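Local coordinates for protein putative hydrolase (Bacteroides ovatus, PDB 4HBS) that is a putative hydrolase with a five-bladed beta-propeller fold, whose substrate and reaction are unknown, at residues Gln351-Pro363 against Glu370-Phe382. Numbering follows the deposited sequence.
Sequences QRYQHVYMVNIHP and ELVISTNTDCSNF. With GOL (glycerol), chain D.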
# COMPACT_ATOMS: atom_id res chain seq x y z
N GLN A 351 -20.51 6.26 -11.07
CA GLN A 351 -19.87 5.17 -10.34
C GLN A 351 -18.72 4.50 -11.14
O GLN A 351 -17.80 3.95 -10.53
CB GLN A 351 -20.92 4.14 -9.95
CG GLN A 351 -22.04 4.76 -9.16
CD GLN A 351 -22.83 3.77 -8.38
OE1 GLN A 351 -23.07 3.97 -7.18
NE2 GLN A 351 -23.32 2.72 -9.03
N ARG A 352 -18.78 4.54 -12.51
CA ARG A 352 -17.72 3.98 -13.36
C ARG A 352 -16.41 4.74 -13.09
O ARG A 352 -16.46 5.92 -12.74
CB ARG A 352 -18.10 4.06 -14.86
CG ARG A 352 -19.20 3.06 -15.28
CD ARG A 352 -19.22 2.72 -16.78
NE ARG A 352 -19.69 1.35 -17.04
CZ ARG A 352 -19.81 0.78 -18.24
NH1 ARG A 352 -19.51 1.46 -19.34
NH2 ARG A 352 -20.24 -0.47 -18.35
N TYR A 353 -15.26 4.08 -13.19
CA TYR A 353 -13.95 4.71 -12.92
C TYR A 353 -12.91 4.22 -13.93
O TYR A 353 -13.25 3.40 -14.78
CB TYR A 353 -13.51 4.42 -11.47
CG TYR A 353 -13.34 2.95 -11.18
CD1 TYR A 353 -14.41 2.18 -10.74
CD2 TYR A 353 -12.11 2.33 -11.33
CE1 TYR A 353 -14.25 0.84 -10.42
CE2 TYR A 353 -11.95 0.97 -11.07
CZ TYR A 353 -13.02 0.23 -10.61
OH TYR A 353 -12.87 -1.11 -10.39
N GLN A 354 -11.67 4.75 -13.87
CA GLN A 354 -10.63 4.38 -14.83
C GLN A 354 -9.88 3.14 -14.41
O GLN A 354 -10.02 2.11 -15.06
CB GLN A 354 -9.64 5.55 -15.08
CG GLN A 354 -8.64 5.32 -16.24
CD GLN A 354 -7.50 6.32 -16.26
OE1 GLN A 354 -6.90 6.64 -15.24
NE2 GLN A 354 -7.13 6.82 -17.44
N HIS A 355 -9.07 3.22 -13.33
CA HIS A 355 -8.22 2.11 -12.89
C HIS A 355 -8.38 1.79 -11.43
O HIS A 355 -8.57 2.68 -10.62
CB HIS A 355 -6.73 2.44 -13.12
CG HIS A 355 -6.34 2.51 -14.55
ND1 HIS A 355 -5.49 3.51 -15.01
CD2 HIS A 355 -6.70 1.73 -15.60
CE1 HIS A 355 -5.34 3.29 -16.31
NE2 HIS A 355 -6.05 2.23 -16.71
N VAL A 356 -8.21 0.52 -11.11
CA VAL A 356 -8.16 0.05 -9.75
C VAL A 356 -6.72 -0.44 -9.62
O VAL A 356 -6.19 -1.09 -10.53
CB VAL A 356 -9.25 -0.99 -9.35
CG1 VAL A 356 -9.43 -2.08 -10.39
CG2 VAL A 356 -8.95 -1.57 -7.98
N TYR A 357 -6.04 -0.04 -8.56
CA TYR A 357 -4.64 -0.41 -8.41
C TYR A 357 -4.27 -0.43 -6.95
O TYR A 357 -5.15 -0.23 -6.10
CB TYR A 357 -3.75 0.55 -9.22
CG TYR A 357 -3.91 2.01 -8.85
CD1 TYR A 357 -4.97 2.76 -9.35
CD2 TYR A 357 -2.96 2.65 -8.06
CE1 TYR A 357 -5.12 4.10 -9.00
CE2 TYR A 357 -3.09 3.99 -7.73
CZ TYR A 357 -4.16 4.72 -8.22
OH TYR A 357 -4.28 6.06 -7.94
N MSE A 358 -3.01 -0.76 -6.64
CA MSE A 358 -2.53 -0.81 -5.28
C MSE A 358 -3.44 -1.66 -4.38
O MSE A 358 -3.95 -1.20 -3.36
CB MSE A 358 -2.41 0.60 -4.72
CG MSE A 358 -1.36 0.73 -3.66
SE MSE A 358 0.41 0.83 -4.40
CE MSE A 358 0.27 2.69 -5.09
N VAL A 359 -3.66 -2.91 -4.80
CA VAL A 359 -4.48 -3.82 -4.00
C VAL A 359 -3.56 -4.28 -2.90
O VAL A 359 -2.63 -5.06 -3.15
CB VAL A 359 -5.08 -4.95 -4.84
CG1 VAL A 359 -5.95 -5.85 -3.98
CG2 VAL A 359 -5.90 -4.38 -5.99
N ASN A 360 -3.73 -3.68 -1.70
CA ASN A 360 -2.89 -3.88 -0.52
C ASN A 360 -3.53 -4.73 0.52
O ASN A 360 -4.74 -4.73 0.65
CB ASN A 360 -2.50 -2.53 0.09
CG ASN A 360 -1.45 -1.81 -0.72
OD1 ASN A 360 -0.85 -2.36 -1.66
ND2 ASN A 360 -1.18 -0.57 -0.35
N ILE A 361 -2.69 -5.40 1.31
CA ILE A 361 -3.05 -6.34 2.36
C ILE A 361 -2.72 -5.67 3.71
O ILE A 361 -1.71 -4.97 3.79
CB ILE A 361 -2.26 -7.66 2.05
CG1 ILE A 361 -3.14 -8.63 1.27
CG2 ILE A 361 -1.58 -8.32 3.25
CD1 ILE A 361 -4.15 -9.36 2.10
N HIS A 362 -3.60 -5.83 4.73
CA HIS A 362 -3.44 -5.15 6.04
C HIS A 362 -3.60 -6.13 7.22
O HIS A 362 -4.63 -6.12 7.91
CB HIS A 362 -4.45 -3.99 6.17
CG HIS A 362 -4.37 -3.02 5.05
ND1 HIS A 362 -3.27 -2.21 4.88
CD2 HIS A 362 -5.22 -2.81 4.02
CE1 HIS A 362 -3.49 -1.49 3.80
NE2 HIS A 362 -4.66 -1.82 3.23
N PRO A 363 -2.55 -6.92 7.51
CA PRO A 363 -2.60 -7.84 8.67
C PRO A 363 -2.95 -7.18 10.00
O PRO A 363 -3.60 -7.80 10.82
CB PRO A 363 -1.19 -8.40 8.73
CG PRO A 363 -0.67 -8.27 7.37
CD PRO A 363 -1.26 -7.02 6.83
N GLU A 370 -8.93 -13.07 8.89
CA GLU A 370 -9.45 -12.72 7.56
C GLU A 370 -8.46 -11.82 6.84
O GLU A 370 -7.66 -11.16 7.50
CB GLU A 370 -10.84 -12.00 7.69
CG GLU A 370 -10.88 -10.56 8.22
CD GLU A 370 -10.95 -10.38 9.73
OE1 GLU A 370 -10.46 -11.27 10.46
OE2 GLU A 370 -11.48 -9.34 10.18
N LEU A 371 -8.50 -11.78 5.51
CA LEU A 371 -7.62 -10.86 4.80
C LEU A 371 -8.27 -9.51 4.80
O LEU A 371 -9.46 -9.47 4.57
CB LEU A 371 -7.36 -11.29 3.35
CG LEU A 371 -6.69 -12.63 3.18
CD1 LEU A 371 -6.90 -13.14 1.78
CD2 LEU A 371 -5.23 -12.57 3.50
N VAL A 372 -7.52 -8.43 5.08
CA VAL A 372 -8.08 -7.07 5.01
C VAL A 372 -7.37 -6.41 3.84
O VAL A 372 -6.17 -6.20 3.89
CB VAL A 372 -7.95 -6.28 6.32
CG1 VAL A 372 -8.74 -4.97 6.24
CG2 VAL A 372 -8.43 -7.12 7.49
N ILE A 373 -8.11 -6.18 2.75
CA ILE A 373 -7.59 -5.65 1.49
C ILE A 373 -8.14 -4.24 1.25
O ILE A 373 -9.26 -3.94 1.65
CB ILE A 373 -7.99 -6.63 0.34
CG1 ILE A 373 -7.26 -7.99 0.51
CG2 ILE A 373 -7.71 -6.05 -1.04
CD1 ILE A 373 -7.92 -9.12 -0.13
N SER A 374 -7.35 -3.40 0.59
CA SER A 374 -7.76 -2.04 0.25
C SER A 374 -7.29 -1.72 -1.15
O SER A 374 -6.19 -2.11 -1.52
CB SER A 374 -7.20 -1.03 1.25
OG SER A 374 -5.85 -0.66 0.98
N THR A 375 -8.12 -1.01 -1.92
CA THR A 375 -7.78 -0.60 -3.28
C THR A 375 -7.45 0.87 -3.33
O THR A 375 -7.50 1.56 -2.33
CB THR A 375 -8.98 -0.85 -4.20
OG1 THR A 375 -10.07 -0.01 -3.80
CG2 THR A 375 -9.39 -2.29 -4.24
N ASN A 376 -7.05 1.31 -4.51
CA ASN A 376 -6.89 2.70 -4.91
C ASN A 376 -7.63 2.78 -6.21
O ASN A 376 -7.56 1.81 -6.97
CB ASN A 376 -5.42 3.10 -5.09
CG ASN A 376 -4.53 3.22 -3.87
OD1 ASN A 376 -3.33 3.47 -4.02
ND2 ASN A 376 -5.05 3.09 -2.64
N THR A 377 -8.37 3.87 -6.48
CA THR A 377 -9.10 4.02 -7.74
C THR A 377 -8.83 5.38 -8.31
O THR A 377 -8.34 6.26 -7.61
CB THR A 377 -10.59 3.70 -7.60
OG1 THR A 377 -11.06 4.21 -6.36
CG2 THR A 377 -10.84 2.21 -7.67
N ASP A 378 -9.11 5.53 -9.60
CA ASP A 378 -8.79 6.66 -10.49
C ASP A 378 -9.96 7.02 -11.38
O ASP A 378 -10.63 6.10 -11.84
CB ASP A 378 -7.71 6.10 -11.47
CG ASP A 378 -6.38 6.75 -11.60
OD1 ASP A 378 -5.95 7.39 -10.63
OD2 ASP A 378 -5.70 6.48 -12.60
N CYS A 379 -10.09 8.29 -11.78
CA CYS A 379 -11.04 8.66 -12.86
C CYS A 379 -10.16 9.16 -14.03
O CYS A 379 -9.03 9.60 -13.80
CB CYS A 379 -12.08 9.68 -12.41
SG CYS A 379 -11.39 11.17 -11.68
N SER A 380 -10.62 8.97 -15.28
CA SER A 380 -9.82 9.32 -16.48
C SER A 380 -9.32 10.76 -16.46
O SER A 380 -8.13 11.01 -16.67
CB SER A 380 -10.61 9.09 -17.76
OG SER A 380 -11.18 7.79 -17.79
N ASN A 381 -10.22 11.70 -16.16
CA ASN A 381 -9.92 13.12 -16.15
C ASN A 381 -9.68 13.63 -14.72
O ASN A 381 -10.52 13.43 -13.84
CB ASN A 381 -11.04 13.86 -16.80
CG ASN A 381 -11.38 13.36 -18.21
OD1 ASN A 381 -12.47 12.85 -18.46
ND2 ASN A 381 -10.43 13.45 -19.16
N PHE A 382 -8.53 14.28 -14.49
CA PHE A 382 -8.14 14.73 -13.15
C PHE A 382 -9.09 15.75 -12.54
O PHE A 382 -9.23 15.76 -11.31
CB PHE A 382 -6.70 15.32 -13.15
CG PHE A 382 -6.13 15.57 -11.76
CD1 PHE A 382 -5.54 14.54 -11.04
CD2 PHE A 382 -6.24 16.81 -11.17
CE1 PHE A 382 -5.06 14.76 -9.74
CE2 PHE A 382 -5.74 17.04 -9.87
CZ PHE A 382 -5.14 16.02 -9.18
C1 GOL D . -1.63 6.22 -11.17
O1 GOL D . -0.38 6.39 -10.49
C2 GOL D . -1.50 5.20 -12.27
O2 GOL D . -1.44 3.88 -11.72
C3 GOL D . -2.62 5.30 -13.28
O3 GOL D . -3.80 4.62 -12.85
O HOH W 1 -4.15 0.41 -1.10
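Strands 356-361 and 371-377 run antiparallel as a beta hairpin, their axes 4.6 Å apart at closest approach, with paired backbone bonds at Tyr357-Asn376 and Asn360-Ser374. The hairpin supplies an edge strand, 356-361, and its neighbour to one blade of the five-bladed beta-propeller. The edge strand faces strands 60-65 and 306-312 of other sheets; strand 399-403 pairs with the far edge of 371-377. A beta bulge shifts the register by one residue between the two pairs. Here Met358, modelled as selenomethionine, takes a left-handed backbone conformation. Met358 O and Ser374 O are both acceptors, so no bond joins them; a water donates to Met358 O and bonds to Ser374 OG. Asn376 CB sits over one face of the Tyr357 ring in a CH-pi contact, 3.7 Å from the centroid, and the ring and amide planes are nearly perpendicular, 83° apart. Asn376 OD1 accepts a hydrogen bond from Gly60 N. CG of Tyr357 stands between its own N and carbonyl carbon (chi1 58°), which places the ring against Asn376 on the paired strand. Glycerol O2 lies over the opposite face, and Tyr357 OH hydrogen-bonds to Asp59 OD1. Replacing Tyr357 with an alanine would probably leave Asn376 CB without its aromatic cover and Asp59 without this hydroxyl partner. Nearby, O3 of this glycerol, probably from the crystallisation liquor, takes a hydrogen bond from His355 ND1 and gives one to Asp378 OD2, at 2.7 Å. Around Ile361 the packing is apolar: its CD1 touches both Leu371 CD2 and Ile373 CG1, and Ile310 of strand 306-312 covers Ile361 and Leu371. His362 ND1 bonds to Thr63 OG1, while NE2 meets Ser374 OG near the ring plane in an almost straight hydrogen bond of 2.8 Å.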